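Local coordinates for chemotaxis operon protein (CheX) (Borrelia burgdorferi, PDB 3HZH) that probably dephosphorylates the phosphorylated chemotaxis response regulator CheY, helping to terminate its signal to the flagellar motors, at residues S25-D30 with N110-N115. Numbering follows the deposited sequence.
Sequences SSVLRD and NIIAGN
Val-27 packs its branched side chain against Ile-111, Ile-112 and Asn-115. Val-27 CG1, anti to the backbone N (chi1 177°), meets Ile-111 CG2 at 3.7 Å. Val-27 CB lies 3.8 Å from Ile-112 CG1. A short beta-branched residue suits this place: the CA of Val-27 lies 5.9 Å from the CA of Ile-112, and both methyls touch Ile-111 and Ile-112, CG2 also reaching Asn-115. Leu-28 starts off to the flank of the interface and reaches back with its longer chain, bringing Leu-28 CD2 to 4.3 Å from Ile-112 CD1, a looser touch.

These apolar contacts join helices 17-31 and 97-118, whose local axes run roughly antiparallel at 140° and approach to 9.3 Å. Both helices pack on the antiparallel sheet of this CheC-like fold: Leu-28 also rests on Phe-154 of strand 149-155. The isoleucines offer branched apolar carbons to a buried contact, and Ile-112 is long enough to touch Ile-70 of strand 66-72 too.

The polar member is Asn-115, which is partly exposed, so an amide is tolerable there. Asn-115 OD1 lies 3.7 Å from Val-27 CG2, a van der Waals contact, and no hydrogen bond links the two segments. Asn-115 and Ile-111 also pack against the other protein chain of the assembly.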
ATOM      1  N   SER B  25      -2.551 -14.630  -3.394  1.00 25.40           N
ATOM      2  CA  SER B  25      -1.997 -15.089  -4.660  1.00 26.58           C
ATOM      3  C   SER B  25      -2.071 -14.002  -5.727  1.00 27.09           C
ATOM      4  O   SER B  25      -1.101 -13.752  -6.443  1.00 27.25           O
ATOM      5  CB  SER B  25      -2.749 -16.335  -5.127  1.00 25.90           C
ATOM      6  OG  SER B  25      -4.104 -16.047  -5.418  1.00 30.10           O
ATOM      7  N   SER B  26      -3.221 -13.345  -5.804  1.00 27.95           N
ATOM      8  CA  SER B  26      -3.467 -12.288  -6.773  1.00 29.24           C
ATOM      9  C   SER B  26      -2.492 -11.114  -6.645  1.00 29.96           C
ATOM     10  O   SER B  26      -1.939 -10.642  -7.645  1.00 26.92           O
ATOM     11  CB  SER B  26      -4.905 -11.789  -6.620  1.00 33.11           C
ATOM     12  OG  SER B  26      -5.304 -11.016  -7.734  1.00 40.72           O
ATOM     13  N   VAL B  27      -2.280 -10.637  -5.422  1.00 27.84           N
ATOM     14  CA  VAL B  27      -1.366  -9.518  -5.205  1.00 26.22           C
ATOM     15  C   VAL B  27       0.100  -9.855  -5.481  1.00 25.51           C
ATOM     16  O   VAL B  27       0.807  -9.070  -6.118  1.00 26.07           O
ATOM     17  CB  VAL B  27      -1.477  -8.957  -3.768  1.00 25.60           C
ATOM     18  CG1 VAL B  27      -0.454  -7.844  -3.565  1.00 25.56           C
ATOM     19  CG2 VAL B  27      -2.870  -8.416  -3.525  1.00 26.03           C
ATOM     20  N   LEU B  28       0.568 -11.002  -4.996  1.00 26.05           N
ATOM     21  CA  LEU B  28       1.958 -11.389  -5.224  1.00 26.65           C
ATOM     22  C   LEU B  28       2.248 -11.511  -6.726  1.00 29.75           C
ATOM     23  O   LEU B  28       3.271 -11.017  -7.217  1.00 26.46           O
ATOM     24  CB  LEU B  28       2.276 -12.713  -4.512  1.00 25.51           C
ATOM     25  CG  LEU B  28       2.241 -12.713  -2.976  1.00 24.87           C
ATOM     26  CD1 LEU B  28       2.483 -14.124  -2.454  1.00 25.88           C
ATOM     27  CD2 LEU B  28       3.297 -11.762  -2.434  1.00 24.93           C
ATOM     28  N   ARG B  29       1.344 -12.156  -7.455  1.00 32.90           N
ATOM     29  CA  ARG B  29       1.515 -12.326  -8.893  1.00 38.15           C
ATOM     30  C   ARG B  29       1.496 -11.001  -9.642  1.00 38.10           C
ATOM     31  O   ARG B  29       2.166 -10.842 -10.661  1.00 35.65           O
ATOM     32  CB  ARG B  29       0.419 -13.220  -9.455  1.00 45.24           C
ATOM     33  CG  ARG B  29       0.447 -14.618  -8.911  1.00 54.73           C
ATOM     34  CD  ARG B  29      -0.599 -15.463  -9.582  1.00 61.61           C
ATOM     35  NE  ARG B  29      -0.518 -16.838  -9.124  1.00 64.27           N
ATOM     36  CZ  ARG B  29      -1.257 -17.830  -9.606  1.00 67.21           C
ATOM     37  NH1 ARG B  29      -2.140 -17.609 -10.573  1.00 67.90           N
ATOM     38  NH2 ARG B  29      -1.122 -19.044  -9.099  1.00 67.80           N
ATOM     39  N   ASP B  30       0.726 -10.050  -9.131  1.00 39.09           N
ATOM     40  CA  ASP B  30       0.607  -8.754  -9.770  1.00 41.87           C
ATOM     41  C   ASP B  30       1.784  -7.836  -9.435  1.00 38.97           C
ATOM     42  O   ASP B  30       2.181  -7.016 -10.259  1.00 37.32           O
ATOM     43  CB  ASP B  30      -0.704  -8.090  -9.344  1.00 54.17           C
ATOM     44  CG  ASP B  30      -1.423  -7.419 -10.499  1.00 65.19           C
ATOM     45  OD1 ASP B  30      -1.805  -8.134 -11.451  1.00 71.82           O
ATOM     46  OD2 ASP B  30      -1.607  -6.183 -10.457  1.00 71.14           O
ATOM     47  N   ASN B 110       0.322  -4.635   3.333  1.00 22.36           N
ATOM     48  CA  ASN B 110      -0.764  -3.670   3.309  1.00 22.29           C
ATOM     49  C   ASN B 110      -1.689  -3.889   2.106  1.00 22.50           C
ATOM     50  O   ASN B 110      -2.923  -3.796   2.219  1.00 21.55           O
ATOM     51  CB  ASN B 110      -0.185  -2.251   3.257  1.00 22.46           C
ATOM     52  CG  ASN B 110      -1.258  -1.199   3.080  1.00 24.39           C
ATOM     53  OD1 ASN B 110      -1.136  -0.325   2.211  1.00 22.08           O
ATOM     54  ND2 ASN B 110      -2.293  -1.253   3.900  1.00 23.96           N
ATOM     55  N   ILE B 111      -1.100  -4.189   0.954  1.00 20.94           N
ATOM     56  CA  ILE B 111      -1.904  -4.386  -0.243  1.00 22.43           C
ATOM     57  C   ILE B 111      -2.669  -5.704  -0.204  1.00 22.58           C
ATOM     58  O   ILE B 111      -3.833  -5.753  -0.607  1.00 21.33           O
ATOM     59  CB  ILE B 111      -1.023  -4.256  -1.508  1.00 25.02           C
ATOM     60  CG1 ILE B 111      -0.405  -2.847  -1.522  1.00 22.95           C
ATOM     61  CG2 ILE B 111      -1.859  -4.477  -2.777  1.00 23.11           C
ATOM     62  CD1 ILE B 111       0.647  -2.616  -2.600  1.00 23.59           C
ATOM     63  N   ILE B 112      -2.033  -6.767   0.288  1.00 22.38           N
ATOM     64  CA  ILE B 112      -2.717  -8.054   0.396  1.00 20.42           C
ATOM     65  C   ILE B 112      -3.895  -7.873   1.360  1.00 22.29           C
ATOM     66  O   ILE B 112      -5.033  -8.188   1.026  1.00 21.34           O
ATOM     67  CB  ILE B 112      -1.789  -9.159   0.952  1.00 21.89           C
ATOM     68  CG1 ILE B 112      -0.695  -9.492  -0.075  1.00 21.01           C
ATOM     69  CG2 ILE B 112      -2.606 -10.391   1.316  1.00 19.45           C
ATOM     70  CD1 ILE B 112       0.351 -10.510   0.416  1.00 20.50           C
ATOM     71  N   ALA B 113      -3.609  -7.335   2.542  1.00 21.41           N
ATOM     72  CA  ALA B 113      -4.635  -7.113   3.559  1.00 22.94           C
ATOM     73  C   ALA B 113      -5.770  -6.202   3.101  1.00 22.16           C
ATOM     74  O   ALA B 113      -6.934  -6.465   3.403  1.00 21.20           O
ATOM     75  CB  ALA B 113      -4.007  -6.543   4.823  1.00 22.34           C
ATOM     76  N   GLY B 114      -5.430  -5.136   2.383  1.00 22.88           N
ATOM     77  CA  GLY B 114      -6.440  -4.211   1.906  1.00 25.77           C
ATOM     78  C   GLY B 114      -7.346  -4.848   0.871  1.00 29.15           C
ATOM     79  O   GLY B 114      -8.574  -4.727   0.946  1.00 28.50           O
ATOM     80  N   ASN B 115      -6.749  -5.518  -0.108  1.00 29.44           N
ATOM     81  CA  ASN B 115      -7.533  -6.189  -1.130  1.00 32.11           C
ATOM     82  C   ASN B 115      -8.382  -7.268  -0.477  1.00 30.80           C
ATOM     83  O   ASN B 115      -9.528  -7.499  -0.882  1.00 27.85           O
ATOM     84  CB  ASN B 115      -6.617  -6.785  -2.202  1.00 40.06           C
ATOM     85  CG  ASN B 115      -6.506  -5.896  -3.426  1.00 49.26           C
ATOM     86  OD1 ASN B 115      -5.475  -5.857  -4.100  1.00 53.02           O
ATOM     87  ND2 ASN B 115      -7.576  -5.175  -3.721  1.00 55.16           N
TER